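Local structure of periplasmic binding protein (4MDY) at residues A[37-42]-A[55-60]; A[159-164]-A[282-287]; A[192-197]-A[206-211]; A[233-238]-A[266-271]; A[259-264]-A[288-293]. The protein probably binds an iron-carrying solute outside the cell membrane and delivers it to an ABC transporter for import. All coordinates share one frame; numbering follows the deposited sequence.

Contact 1. Residues A[37-42]-A[55-60]; sequences GLTEQD and TDWFGG
Leu38 packs over one face of the Trp57 indole in the N-terminal lobe of a periplasmic binding protein of the iron and vitamin B12 class. CD1 of Leu38 makes a CH-pi contact, 4.0 Å from the centroid of the five-membered ring of Trp57 and 9° off its normal. The two side chains cross at about a right angle. CG of Trp57 is anti to its backbone N (chi1 -180°), which swings the ring against Leu38 and beside Thr39. Thr39 CG2 comes obliquely to the six-membered ring, 3.6 Å from Trp57 CZ3. Phe58 CD1 lies over the opposite face, toward the rim. Phe131 and Phe273 also meet this ring. A PEG, probably from the crystallisation liquor, lies about 4 Å from the Trp57 side chain. The aromatic cluster may line the cleft between the lobes.

No direct hydrogen bond joins the segments, but two waters do. One accepts from Thr55 N and lies 2.6 Å from Gly37 O and 2.8 Å from Gln41 OE1. The other accepts from Gln41 NE2, 2.9 Å from the water oxygen, and lies between the carbonyl oxygens of Leu38 and Thr55. Each end of the Gln41 amide meets one of these waters. Thr39 OG1 bonds to Asn104 and Gln137, and Thr55 OG1 bonds to Ser35 O. Thr39 N donates to Glu40 OE1 at 3.2 Å, nearly along the C-O axis of that oxygen.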
# COMPACT_ATOMS: atom_id res chain seq x y z
N GLY A 37 11.32 -3.56 3.78
CA GLY A 37 10.52 -3.37 2.58
C GLY A 37 9.82 -2.02 2.51
O GLY A 37 10.04 -1.16 3.35
N LEU A 38 8.95 -1.87 1.52
CA LEU A 38 8.41 -0.57 1.16
C LEU A 38 7.24 -0.08 2.01
O LEU A 38 6.98 1.13 2.03
CB LEU A 38 8.00 -0.59 -0.32
CG LEU A 38 9.15 -0.88 -1.29
CD1 LEU A 38 8.65 -0.96 -2.73
CD2 LEU A 38 10.24 0.19 -1.17
N THR A 39 6.54 -0.97 2.71
CA THR A 39 5.31 -0.58 3.43
C THR A 39 5.15 -1.16 4.85
O THR A 39 4.21 -0.80 5.55
CB THR A 39 4.06 -0.97 2.62
OG1 THR A 39 4.09 -2.38 2.35
CG2 THR A 39 3.98 -0.21 1.30
N GLU A 40 6.06 -2.04 5.27
CA GLU A 40 5.90 -2.81 6.51
C GLU A 40 5.89 -1.95 7.77
O GLU A 40 5.36 -2.38 8.81
CB GLU A 40 7.00 -3.87 6.64
CG GLU A 40 6.92 -4.98 5.59
CD GLU A 40 7.85 -4.74 4.42
OE1 GLU A 40 7.81 -3.63 3.87
OE2 GLU A 40 8.60 -5.67 4.04
N GLN A 41 6.46 -0.75 7.70
CA GLN A 41 6.48 0.13 8.86
C GLN A 41 5.08 0.44 9.36
O GLN A 41 4.89 0.62 10.55
CB GLN A 41 7.28 1.42 8.60
CG GLN A 41 6.65 2.44 7.66
CD GLN A 41 7.06 2.25 6.21
OE1 GLN A 41 7.33 1.14 5.76
NE2 GLN A 41 7.09 3.35 5.47
N ASP A 42 4.10 0.49 8.46
CA ASP A 42 2.72 0.77 8.87
C ASP A 42 2.12 -0.40 9.65
O ASP A 42 1.36 -0.20 10.58
CB ASP A 42 1.84 1.09 7.66
CG ASP A 42 2.05 2.51 7.13
OD1 ASP A 42 3.03 3.19 7.52
OD2 ASP A 42 1.22 2.93 6.29
N THR A 55 12.47 1.61 5.58
CA THR A 55 12.93 1.71 4.19
C THR A 55 12.01 2.67 3.44
O THR A 55 10.79 2.50 3.41
CB THR A 55 12.98 0.33 3.53
OG1 THR A 55 13.84 -0.52 4.29
CG2 THR A 55 13.49 0.41 2.12
N ASP A 56 12.62 3.70 2.85
CA ASP A 56 11.89 4.73 2.13
C ASP A 56 11.38 4.17 0.80
O ASP A 56 12.02 3.30 0.20
CB ASP A 56 12.79 5.95 1.88
CG ASP A 56 12.01 7.23 1.61
OD1 ASP A 56 10.78 7.27 1.82
OD2 ASP A 56 12.63 8.21 1.18
N TRP A 57 10.23 4.65 0.37
CA TRP A 57 9.66 4.27 -0.92
C TRP A 57 9.51 5.50 -1.82
O TRP A 57 10.21 5.63 -2.82
CB TRP A 57 8.32 3.54 -0.70
CG TRP A 57 7.63 3.09 -1.95
CD1 TRP A 57 8.15 3.01 -3.21
CD2 TRP A 57 6.28 2.62 -2.04
NE1 TRP A 57 7.20 2.54 -4.09
CE2 TRP A 57 6.04 2.29 -3.40
CE3 TRP A 57 5.25 2.46 -1.12
CZ2 TRP A 57 4.81 1.81 -3.85
CZ3 TRP A 57 4.02 1.98 -1.56
CH2 TRP A 57 3.82 1.66 -2.91
N PHE A 58 8.61 6.42 -1.46
CA PHE A 58 8.46 7.68 -2.20
C PHE A 58 7.83 8.77 -1.35
O PHE A 58 7.40 8.51 -0.22
CB PHE A 58 7.64 7.46 -3.48
CG PHE A 58 6.17 7.25 -3.25
CD1 PHE A 58 5.70 6.02 -2.80
CD2 PHE A 58 5.25 8.26 -3.49
CE1 PHE A 58 4.34 5.81 -2.58
CE2 PHE A 58 3.89 8.06 -3.28
CZ PHE A 58 3.44 6.83 -2.82
N GLY A 59 7.78 9.99 -1.89
CA GLY A 59 7.10 11.11 -1.26
C GLY A 59 7.94 12.02 -0.37
O GLY A 59 7.45 13.04 0.10
N GLY A 60 9.20 11.65 -0.13
CA GLY A 60 10.10 12.45 0.70
C GLY A 60 9.57 12.77 2.08
O GLY A 60 9.72 13.88 2.57
O HOH W 1 9.93 0.10 5.65
O HOH W 2 8.27 3.27 2.82

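Contact 2. Residues A[159-164]-A[282-287]; sequences DDRFTT and VADQLP
Arg161 and Asp284 join helix 148-168 to helix 279-294 by a salt bridge. The two short helical segments run nearly parallel, with axes 9.9 Å apart and crossing at -23°. Arg161 is bent at chi2 and chi3, which folds its guanidinium back over Ala283. The methyl CB of Ala283 lies over one guanidinium face, 3.8 Å from Arg161 NH2. Asp284 OD1 sits at the guanidinium edge, near its plane, and takes the NH2 bond at 2.7 Å. The donor comes from above the carboxylate plane, and the two flat groups are turned 47° apart. On the inner side, Phe162 CE1 meets Ala283 CB obliquely at 3.8 Å. Val282 CG1 approaches the edge of the same ring at 4.3 Å from CE1. Tyr279 meets Phe162 edge-to-face, and Val282 also packs on helix 265-273. The small alanine thus serves both an aromatic and a cationic neighbour. The pairing joins a buried apolar contact to a salt bridge at the solvent-facing side, where water would probably weaken it.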
# COMPACT_ATOMS: atom_id res chain seq x y z
N ASP A 159 -11.85 -3.44 7.14
CA ASP A 159 -12.97 -4.02 6.39
C ASP A 159 -14.28 -3.34 6.78
O ASP A 159 -15.08 -2.96 5.90
CB ASP A 159 -13.08 -5.53 6.65
CG ASP A 159 -11.99 -6.34 5.95
OD1 ASP A 159 -11.34 -5.81 5.02
OD2 ASP A 159 -11.78 -7.51 6.33
N ASP A 160 -14.49 -3.16 8.08
CA ASP A 160 -15.69 -2.51 8.60
C ASP A 160 -15.82 -1.05 8.15
O ASP A 160 -16.93 -0.60 7.86
CB ASP A 160 -15.73 -2.57 10.13
CG ASP A 160 -15.97 -3.98 10.66
OD1 ASP A 160 -16.35 -4.88 9.88
OD2 ASP A 160 -15.77 -4.19 11.88
N ARG A 161 -14.72 -0.32 8.10
CA ARG A 161 -14.74 1.05 7.56
C ARG A 161 -15.30 1.10 6.14
O ARG A 161 -16.17 1.91 5.84
CB ARG A 161 -13.35 1.70 7.59
CG ARG A 161 -12.83 2.08 8.97
CD ARG A 161 -13.71 3.10 9.70
NE ARG A 161 -13.90 4.34 8.94
CZ ARG A 161 -13.02 5.34 8.86
NH1 ARG A 161 -11.84 5.28 9.48
NH2 ARG A 161 -13.32 6.41 8.13
N PHE A 162 -14.80 0.22 5.26
CA PHE A 162 -15.28 0.19 3.88
C PHE A 162 -16.73 -0.29 3.76
O PHE A 162 -17.49 0.23 2.94
CB PHE A 162 -14.33 -0.63 2.99
CG PHE A 162 -12.96 -0.03 2.89
CD1 PHE A 162 -12.78 1.30 2.50
CD2 PHE A 162 -11.83 -0.79 3.18
CE1 PHE A 162 -11.52 1.86 2.41
CE2 PHE A 162 -10.57 -0.23 3.08
CZ PHE A 162 -10.41 1.09 2.70
N THR A 163 -17.11 -1.28 4.57
CA THR A 163 -18.51 -1.73 4.67
C THR A 163 -19.42 -0.56 5.06
O THR A 163 -20.52 -0.43 4.53
CB THR A 163 -18.66 -2.86 5.71
OG1 THR A 163 -18.14 -4.08 5.16
CG2 THR A 163 -20.13 -3.08 6.10
N THR A 164 -18.96 0.27 5.98
CA THR A 164 -19.73 1.42 6.44
C THR A 164 -19.86 2.48 5.34
O THR A 164 -20.90 3.13 5.24
CB THR A 164 -19.10 2.04 7.71
OG1 THR A 164 -19.18 1.10 8.78
CG2 THR A 164 -19.81 3.31 8.12
N VAL A 282 -8.00 6.48 3.48
CA VAL A 282 -8.74 6.28 2.23
C VAL A 282 -10.25 6.28 2.52
O VAL A 282 -11.01 6.93 1.80
CB VAL A 282 -8.32 4.98 1.51
CG1 VAL A 282 -9.14 4.76 0.24
CG2 VAL A 282 -6.83 4.98 1.20
N ALA A 283 -10.67 5.59 3.57
CA ALA A 283 -12.09 5.53 3.93
C ALA A 283 -12.62 6.91 4.36
O ALA A 283 -13.80 7.20 4.19
CB ALA A 283 -12.33 4.49 5.02
N ASP A 284 -11.75 7.76 4.90
CA ASP A 284 -12.15 9.13 5.26
C ASP A 284 -12.27 10.02 4.04
O ASP A 284 -13.29 10.69 3.86
CB ASP A 284 -11.15 9.76 6.23
CG ASP A 284 -11.40 9.39 7.68
OD1 ASP A 284 -12.51 8.93 8.00
OD2 ASP A 284 -10.48 9.57 8.50
N GLN A 285 -11.23 10.04 3.21
CA GLN A 285 -11.07 11.10 2.20
C GLN A 285 -11.63 10.77 0.81
O GLN A 285 -12.02 11.68 0.07
CB GLN A 285 -9.60 11.50 2.08
CG GLN A 285 -9.01 12.03 3.38
CD GLN A 285 -7.63 12.65 3.21
OE1 GLN A 285 -7.22 13.03 2.11
NE2 GLN A 285 -6.91 12.79 4.33
N LEU A 286 -11.65 9.50 0.43
CA LEU A 286 -12.12 9.13 -0.90
C LEU A 286 -13.64 9.21 -1.07
O LEU A 286 -14.11 9.66 -2.11
CB LEU A 286 -11.61 7.75 -1.33
CG LEU A 286 -11.93 7.31 -2.78
CD1 LEU A 286 -11.49 8.34 -3.81
CD2 LEU A 286 -11.31 5.96 -3.08
N PRO A 287 -14.42 8.74 -0.06
CA PRO A 287 -15.87 8.77 -0.31
C PRO A 287 -16.47 10.15 -0.59
O PRO A 287 -17.33 10.25 -1.46
CB PRO A 287 -16.45 8.11 0.95
CG PRO A 287 -15.37 7.17 1.38
CD PRO A 287 -14.09 7.93 1.12

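Contact 3. Residues A[192-197]-A[206-211]; sequences TPPGWR and LTVLQV
The loop 192-197 passes the end of strand 207-208 without a direct hydrogen bond, and the CA atoms of Pro193 and Val211 come within 5.3 Å. Pro194 carries most of the contact. Its ring puts CG 3.5 Å from Leu209 O and 4.0 Å from Val208 CG1. CG1 of Val208 lies anti to the backbone N (chi1 175°), which turns that methyl to the proline. Gln210 starts out pointing away from the loop. A bend at chi2 (-63°) folds its amide back across the proline ring, and NE2 comes 3.7 Å from Pro194 CG. The two side chains cross obliquely.

Pro193 rests on backbone, with CB 3.5 Å from Val211 O. Val211 CG1 meets Thr192 O at 3.8 Å. Several of these carbons lie against carbonyl oxygens. A water adds the polar link. It donates to Pro194 O at 2.6 Å and accepts a weak bond from Gln210 NE2.

Around the contact, Val211 and Leu209 pack on strand 176-181, and Val208 touches helix 199-203. Thr192 also bonds through its backbone to Leu179. The two prolines have no backbone N-H to give, and packing holds the loop. This is a surface loop laid mainly against the chain that follows strand 207-208, an edge strand of the parallel sheet in the C-terminal lobe, a three-layer alpha/beta fold of periplasmic binding proteins.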
# COMPACT_ATOMS: atom_id res chain seq x y z
N THR A 192 -4.57 0.10 -12.31
CA THR A 192 -4.48 -1.01 -11.38
C THR A 192 -5.53 -2.05 -11.79
O THR A 192 -6.73 -1.82 -11.65
CB THR A 192 -4.70 -0.54 -9.94
OG1 THR A 192 -3.66 0.38 -9.57
CG2 THR A 192 -4.67 -1.72 -8.98
N PRO A 193 -5.08 -3.20 -12.32
CA PRO A 193 -6.05 -4.21 -12.71
C PRO A 193 -6.78 -4.77 -11.49
O PRO A 193 -6.24 -4.74 -10.39
CB PRO A 193 -5.20 -5.30 -13.38
CG PRO A 193 -3.95 -4.61 -13.79
CD PRO A 193 -3.71 -3.58 -12.72
N PRO A 194 -8.01 -5.27 -11.69
CA PRO A 194 -8.72 -5.89 -10.57
C PRO A 194 -7.85 -6.91 -9.83
O PRO A 194 -7.10 -7.64 -10.45
CB PRO A 194 -9.91 -6.57 -11.26
CG PRO A 194 -10.15 -5.77 -12.48
CD PRO A 194 -8.83 -5.22 -12.91
N GLY A 195 -7.96 -6.92 -8.51
CA GLY A 195 -7.13 -7.78 -7.67
C GLY A 195 -7.24 -7.28 -6.25
O GLY A 195 -8.11 -6.45 -5.93
N TRP A 196 -6.36 -7.75 -5.38
CA TRP A 196 -6.44 -7.36 -3.98
C TRP A 196 -6.40 -5.84 -3.81
O TRP A 196 -7.08 -5.31 -2.94
CB TRP A 196 -5.38 -8.04 -3.13
CG TRP A 196 -3.98 -7.50 -3.19
CD1 TRP A 196 -2.93 -8.05 -3.86
CD2 TRP A 196 -3.46 -6.35 -2.49
NE1 TRP A 196 -1.79 -7.30 -3.64
CE2 TRP A 196 -2.09 -6.26 -2.80
CE3 TRP A 196 -4.02 -5.40 -1.64
CZ2 TRP A 196 -1.27 -5.24 -2.30
CZ3 TRP A 196 -3.21 -4.39 -1.14
CH2 TRP A 196 -1.85 -4.32 -1.47
N ARG A 197 -5.63 -5.15 -4.65
CA ARG A 197 -5.51 -3.70 -4.57
C ARG A 197 -6.80 -2.93 -4.86
O ARG A 197 -6.94 -1.79 -4.42
CB ARG A 197 -4.43 -3.19 -5.51
CG ARG A 197 -3.02 -3.47 -5.03
CD ARG A 197 -2.04 -2.53 -5.71
NE ARG A 197 -0.79 -2.45 -4.97
CZ ARG A 197 -0.52 -1.58 -3.99
NH1 ARG A 197 0.66 -1.63 -3.41
NH2 ARG A 197 -1.39 -0.65 -3.60
N LEU A 206 -18.62 -0.20 -5.31
CA LEU A 206 -18.31 0.13 -6.69
C LEU A 206 -18.05 -1.12 -7.53
O LEU A 206 -17.73 -2.19 -7.00
CB LEU A 206 -17.08 1.03 -6.76
CG LEU A 206 -17.21 2.38 -6.08
CD1 LEU A 206 -15.84 3.02 -5.89
CD2 LEU A 206 -18.12 3.30 -6.88
N THR A 207 -18.19 -0.95 -8.84
CA THR A 207 -17.81 -1.96 -9.81
C THR A 207 -16.43 -1.61 -10.34
O THR A 207 -16.18 -0.49 -10.82
CB THR A 207 -18.84 -2.07 -10.95
OG1 THR A 207 -20.06 -2.63 -10.43
CG2 THR A 207 -18.33 -2.95 -12.07
N VAL A 208 -15.52 -2.56 -10.23
CA VAL A 208 -14.14 -2.39 -10.67
C VAL A 208 -14.02 -3.04 -12.05
O VAL A 208 -14.05 -4.26 -12.18
CB VAL A 208 -13.17 -3.04 -9.66
CG1 VAL A 208 -11.74 -2.97 -10.15
CG2 VAL A 208 -13.28 -2.35 -8.31
N LEU A 209 -13.88 -2.20 -13.07
CA LEU A 209 -13.75 -2.64 -14.45
C LEU A 209 -12.46 -3.42 -14.71
O LEU A 209 -11.41 -3.05 -14.21
CB LEU A 209 -13.75 -1.43 -15.39
CG LEU A 209 -15.05 -0.68 -15.60
CD1 LEU A 209 -14.78 0.51 -16.52
CD2 LEU A 209 -16.12 -1.60 -16.18
N GLN A 210 -12.56 -4.49 -15.49
CA GLN A 210 -11.38 -5.14 -16.04
C GLN A 210 -10.60 -4.14 -16.89
O GLN A 210 -11.17 -3.44 -17.72
CB GLN A 210 -11.76 -6.36 -16.90
CG GLN A 210 -11.57 -7.70 -16.19
CD GLN A 210 -10.12 -7.97 -15.85
OE1 GLN A 210 -9.20 -7.56 -16.57
NE2 GLN A 210 -9.89 -8.66 -14.73
N VAL A 211 -9.30 -4.07 -16.66
CA VAL A 211 -8.45 -3.10 -17.34
C VAL A 211 -7.01 -3.64 -17.34
O VAL A 211 -6.60 -4.29 -16.38
CB VAL A 211 -8.55 -1.71 -16.65
CG1 VAL A 211 -7.91 -1.73 -15.26
CG2 VAL A 211 -7.92 -0.62 -17.49
O HOH W 3 -7.09 -8.65 -12.86

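Contact 4. Residues A[233-238]-A[266-271]; sequences TTESDQ and ELAGAI
Ala268 meets Thr233, Thr234 and Glu235 where strand 229-233 gives way to a loop beside helix 265-273. Apolar contacts come first. The methyl CB of Ala268 lies 4.2 Å from Thr233 CB and 4.1 Å from Glu235 CG. One turn further along the helix, Ile271 CD1 reaches Thr233 CG2 at 4.3 Å. That methyl is anti to the carbonyl carbon of Thr233, while OG1 takes the place between the backbone N and the carbonyl carbon (chi1 58°). The hydroxyl bonds to Leu180 O of the neighbouring strand. Glu235 reaches the helix with the methylene part of its chain, which runs extended beyond CG.

Contacts of methyl with backbone come next. Ala268 CB sits 3.3 Å from Thr234 O and 3.8 Å from Thr233 O. The segments are close here, with the CA atoms of Thr233 and Ala268 4.9 Å apart.

No polar bond crosses the contact; several run to other parts of the chain. Thr234 O accepts from Thr263 OG1, Glu235 N bonds to Asp239 OD2, and Ser236 is the N-cap of helix 237-244 through Asp239 N. A PEG molecule lies about 4 Å from the Glu235 side chain, which also touches Phe58 of the N-terminal lobe.

With no polar bond between the segments, their hold rests on packing, mostly around the Ala268 methyl. The buried carbonyl of Thr234 has its hydrogen bond from Thr263.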
# COMPACT_ATOMS: atom_id res chain seq x y z
N THR A 233 -4.34 8.84 -9.32
CA THR A 233 -3.56 8.96 -8.09
C THR A 233 -2.45 10.00 -8.26
O THR A 233 -1.25 9.70 -8.13
CB THR A 233 -3.02 7.60 -7.62
OG1 THR A 233 -2.21 7.01 -8.64
CG2 THR A 233 -4.20 6.67 -7.27
N THR A 234 -2.88 11.22 -8.55
CA THR A 234 -1.99 12.37 -8.63
C THR A 234 -1.39 12.68 -7.26
O THR A 234 -2.02 12.42 -6.24
CB THR A 234 -2.74 13.62 -9.15
OG1 THR A 234 -3.97 13.77 -8.43
CG2 THR A 234 -3.03 13.49 -10.63
N GLU A 235 -0.18 13.24 -7.27
CA GLU A 235 0.53 13.63 -6.05
C GLU A 235 0.79 15.14 -6.01
O GLU A 235 1.42 15.63 -5.08
CB GLU A 235 1.86 12.87 -5.96
CG GLU A 235 1.69 11.36 -5.94
CD GLU A 235 3.02 10.61 -5.88
OE1 GLU A 235 4.00 11.17 -5.34
OE2 GLU A 235 3.07 9.46 -6.37
N SER A 236 0.30 15.87 -7.01
CA SER A 236 0.41 17.33 -7.02
C SER A 236 -0.54 17.96 -8.03
O SER A 236 -1.13 17.27 -8.88
CB SER A 236 1.84 17.77 -7.34
OG SER A 236 2.22 17.41 -8.65
N ASP A 237 -0.69 19.27 -7.92
CA ASP A 237 -1.39 20.07 -8.92
C ASP A 237 -0.67 19.96 -10.25
O ASP A 237 -1.32 19.89 -11.30
CB ASP A 237 -1.44 21.54 -8.49
CG ASP A 237 -2.30 21.77 -7.26
OD1 ASP A 237 -3.30 21.05 -7.06
OD2 ASP A 237 -1.97 22.70 -6.49
N GLN A 238 0.66 19.94 -10.21
CA GLN A 238 1.48 19.75 -11.40
C GLN A 238 1.02 18.50 -12.14
O GLN A 238 0.79 18.54 -13.35
CB GLN A 238 2.98 19.65 -11.07
CG GLN A 238 3.90 19.59 -12.29
CD GLN A 238 5.38 19.57 -11.93
OE1 GLN A 238 6.11 18.63 -12.28
NE2 GLN A 238 5.85 20.61 -11.24
N GLU A 266 -1.59 12.95 -0.11
CA GLU A 266 -1.79 12.06 1.04
C GLU A 266 -2.73 10.92 0.67
O GLU A 266 -2.50 9.78 1.06
CB GLU A 266 -2.32 12.81 2.27
CG GLU A 266 -1.93 12.08 3.56
CD GLU A 266 -2.78 12.43 4.76
OE1 GLU A 266 -3.67 13.30 4.65
OE2 GLU A 266 -2.54 11.82 5.83
N LEU A 267 -3.77 11.21 -0.09
CA LEU A 267 -4.71 10.16 -0.49
C LEU A 267 -4.04 9.21 -1.48
O LEU A 267 -4.22 7.99 -1.37
CB LEU A 267 -6.00 10.75 -1.04
CG LEU A 267 -7.06 9.74 -1.49
CD1 LEU A 267 -7.33 8.68 -0.42
CD2 LEU A 267 -8.34 10.46 -1.86
N ALA A 268 -3.25 9.74 -2.41
CA ALA A 268 -2.49 8.90 -3.33
C ALA A 268 -1.56 8.00 -2.53
O ALA A 268 -1.46 6.81 -2.80
CB ALA A 268 -1.69 9.74 -4.32
N GLY A 269 -0.86 8.58 -1.56
CA GLY A 269 0.04 7.81 -0.71
C GLY A 269 -0.70 6.74 0.08
O GLY A 269 -0.25 5.61 0.18
N ALA A 270 -1.85 7.11 0.62
CA ALA A 270 -2.63 6.19 1.44
C ALA A 270 -3.10 4.98 0.64
O ALA A 270 -3.00 3.86 1.11
CB ALA A 270 -3.81 6.92 2.09
N ILE A 271 -3.55 5.20 -0.59
CA ILE A 271 -3.93 4.12 -1.51
C ILE A 271 -2.74 3.20 -1.82
O ILE A 271 -2.86 1.98 -1.78
CB ILE A 271 -4.53 4.68 -2.81
CG1 ILE A 271 -5.86 5.36 -2.52
CG2 ILE A 271 -4.71 3.58 -3.85
CD1 ILE A 271 -6.33 6.30 -3.60

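Contact 5. Residues A[259-264]-A[288-293]; sequences RNIFTT and PELARV
The helix bond from Arg292 N to Pro288 O, 3.0 Å long, lies in the turn that brings Val293 against Arg259. CD of Arg259 comes within 3.2 Å of Val293 O, which lies over one face of the guanidinium. NE is 3.5 Å from Val293 O at a poor angle and instead gives a weak bond to Arg257 O. Bends at chi2 and chi3 (-65° and 136°) carry the arginine past Val293, and the two side chains slide by in opposite directions.

Ile261 forms the centre of the contact. Its CD1 touches Leu290 CD2 at 3.5 Å, and these side chains cross at about a right angle. CG2 of Ile261 meets Glu289 CB at 3.8 Å, so the glutamate adds its aliphatic base to the cover. The carboxylate of Glu289 has a charge contact with Arg292 one turn on. Val293 CG2 lies 4.3 Å from Ile261 CD1.

Backbone bonds join strand 260-262 to strand 229-233. The strand and helix segments run nearly antiparallel, at 153°, with axes 8.9 Å apart. This is helix-on-sheet packing at one edge strand of a parallel alpha/beta sheet, in the C-terminal lobe of a periplasmic binding protein.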
# COMPACT_ATOMS: atom_id res chain seq x y z
N ARG A 259 -16.06 13.94 -13.90
CA ARG A 259 -16.07 12.66 -13.16
C ARG A 259 -14.66 12.13 -12.90
O ARG A 259 -14.47 10.95 -12.58
CB ARG A 259 -16.90 11.60 -13.91
CG ARG A 259 -18.29 12.06 -14.32
CD ARG A 259 -19.22 12.35 -13.14
NE ARG A 259 -19.97 13.61 -13.33
CZ ARG A 259 -21.27 13.72 -13.61
NH1 ARG A 259 -21.78 14.94 -13.77
NH2 ARG A 259 -22.06 12.66 -13.75
N ASN A 260 -13.67 13.02 -13.03
CA ASN A 260 -12.31 12.74 -12.61
C ASN A 260 -12.14 13.08 -11.14
O ASN A 260 -12.60 14.14 -10.70
CB ASN A 260 -11.29 13.56 -13.39
CG ASN A 260 -11.18 13.14 -14.85
OD1 ASN A 260 -11.13 11.95 -15.17
ND2 ASN A 260 -11.10 14.12 -15.73
N ILE A 261 -11.50 12.19 -10.41
CA ILE A 261 -10.98 12.49 -9.09
C ILE A 261 -9.46 12.54 -9.20
O ILE A 261 -8.82 11.57 -9.59
CB ILE A 261 -11.40 11.43 -8.06
CG1 ILE A 261 -12.93 11.41 -7.91
CG2 ILE A 261 -10.75 11.71 -6.72
CD1 ILE A 261 -13.48 10.24 -7.14
N PHE A 262 -8.89 13.69 -8.85
CA PHE A 262 -7.45 13.84 -8.78
C PHE A 262 -7.09 13.89 -7.29
O PHE A 262 -7.40 14.85 -6.60
CB PHE A 262 -6.97 15.10 -9.52
CG PHE A 262 -7.35 15.12 -10.98
CD1 PHE A 262 -6.70 14.31 -11.90
CD2 PHE A 262 -8.38 15.94 -11.43
CE1 PHE A 262 -7.04 14.33 -13.24
CE2 PHE A 262 -8.73 15.96 -12.77
CZ PHE A 262 -8.06 15.15 -13.68
N THR A 263 -6.46 12.82 -6.81
CA THR A 263 -6.18 12.68 -5.40
C THR A 263 -5.18 13.73 -4.93
O THR A 263 -4.35 14.21 -5.71
CB THR A 263 -5.59 11.30 -5.06
OG1 THR A 263 -4.36 11.11 -5.78
CG2 THR A 263 -6.58 10.18 -5.42
N THR A 264 -5.28 14.07 -3.66
CA THR A 264 -4.20 14.77 -2.98
C THR A 264 -3.02 13.82 -2.84
O THR A 264 -3.16 12.59 -2.96
CB THR A 264 -4.61 15.22 -1.57
OG1 THR A 264 -4.98 14.08 -0.78
CG2 THR A 264 -5.77 16.22 -1.62
N PRO A 288 -16.04 11.21 0.12
CA PRO A 288 -16.53 12.55 -0.26
C PRO A 288 -16.23 12.93 -1.73
O PRO A 288 -17.04 13.60 -2.37
CB PRO A 288 -15.78 13.49 0.69
CG PRO A 288 -15.43 12.65 1.87
CD PRO A 288 -15.26 11.24 1.37
N GLU A 289 -15.07 12.51 -2.24
CA GLU A 289 -14.72 12.79 -3.64
C GLU A 289 -15.61 11.97 -4.58
O GLU A 289 -16.09 12.48 -5.59
CB GLU A 289 -13.25 12.46 -3.92
CG GLU A 289 -12.24 13.24 -3.08
CD GLU A 289 -12.12 14.71 -3.46
OE1 GLU A 289 -12.23 15.06 -4.66
OE2 GLU A 289 -11.90 15.53 -2.54
N LEU A 290 -15.82 10.71 -4.24
CA LEU A 290 -16.74 9.87 -5.01
C LEU A 290 -18.16 10.43 -4.99
O LEU A 290 -18.85 10.43 -6.02
CB LEU A 290 -16.74 8.43 -4.47
CG LEU A 290 -15.43 7.66 -4.63
CD1 LEU A 290 -15.47 6.38 -3.80
CD2 LEU A 290 -15.14 7.34 -6.09
N ALA A 291 -18.59 10.90 -3.83
CA ALA A 291 -19.96 11.42 -3.67
C ALA A 291 -20.16 12.70 -4.48
O ALA A 291 -21.23 12.93 -5.03
CB ALA A 291 -20.26 11.67 -2.20
N ARG A 292 -19.10 13.51 -4.55
CA ARG A 292 -19.10 14.74 -5.34
C ARG A 292 -19.36 14.51 -6.83
O ARG A 292 -20.04 15.31 -7.47
CB ARG A 292 -17.77 15.49 -5.16
CG ARG A 292 -17.74 16.89 -5.76
CD ARG A 292 -16.37 17.54 -5.63
NE ARG A 292 -15.96 17.63 -4.23
CZ ARG A 292 -14.71 17.88 -3.81
NH1 ARG A 292 -13.71 18.06 -4.67
NH2 ARG A 292 -14.47 17.93 -2.50
N VAL A 293 -18.81 13.42 -7.38
CA VAL A 293 -18.94 13.15 -8.81
C VAL A 293 -20.06 12.14 -9.14
O VAL A 293 -20.63 12.20 -10.23
CB VAL A 293 -17.60 12.69 -9.44
CG1 VAL A 293 -16.50 13.71 -9.16
CG2 VAL A 293 -17.17 11.32 -8.96

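In the fold
Contacts 2 and 4 are buried, contacts 1 and 5 partly so, and contact 3 lies at the surface. Contacts 2 and 5 use the same helix, 279-294, first against another helix and then against an edge strand. Contacts 3 and 5 reach the two outermost strands of one parallel sheet. Helix 265-273 of contact 4 packs on Val282 of contact 2. Contact 1 belongs to the other lobe and meets contact 4 through Phe58, against Glu235 and Gly269. The chemistry follows place. Water bridges serve contact 1, and a weaker one contact 3. A salt bridge lies at the solvent-facing side of contact 2, and contacts 4 and 5 rest on packing.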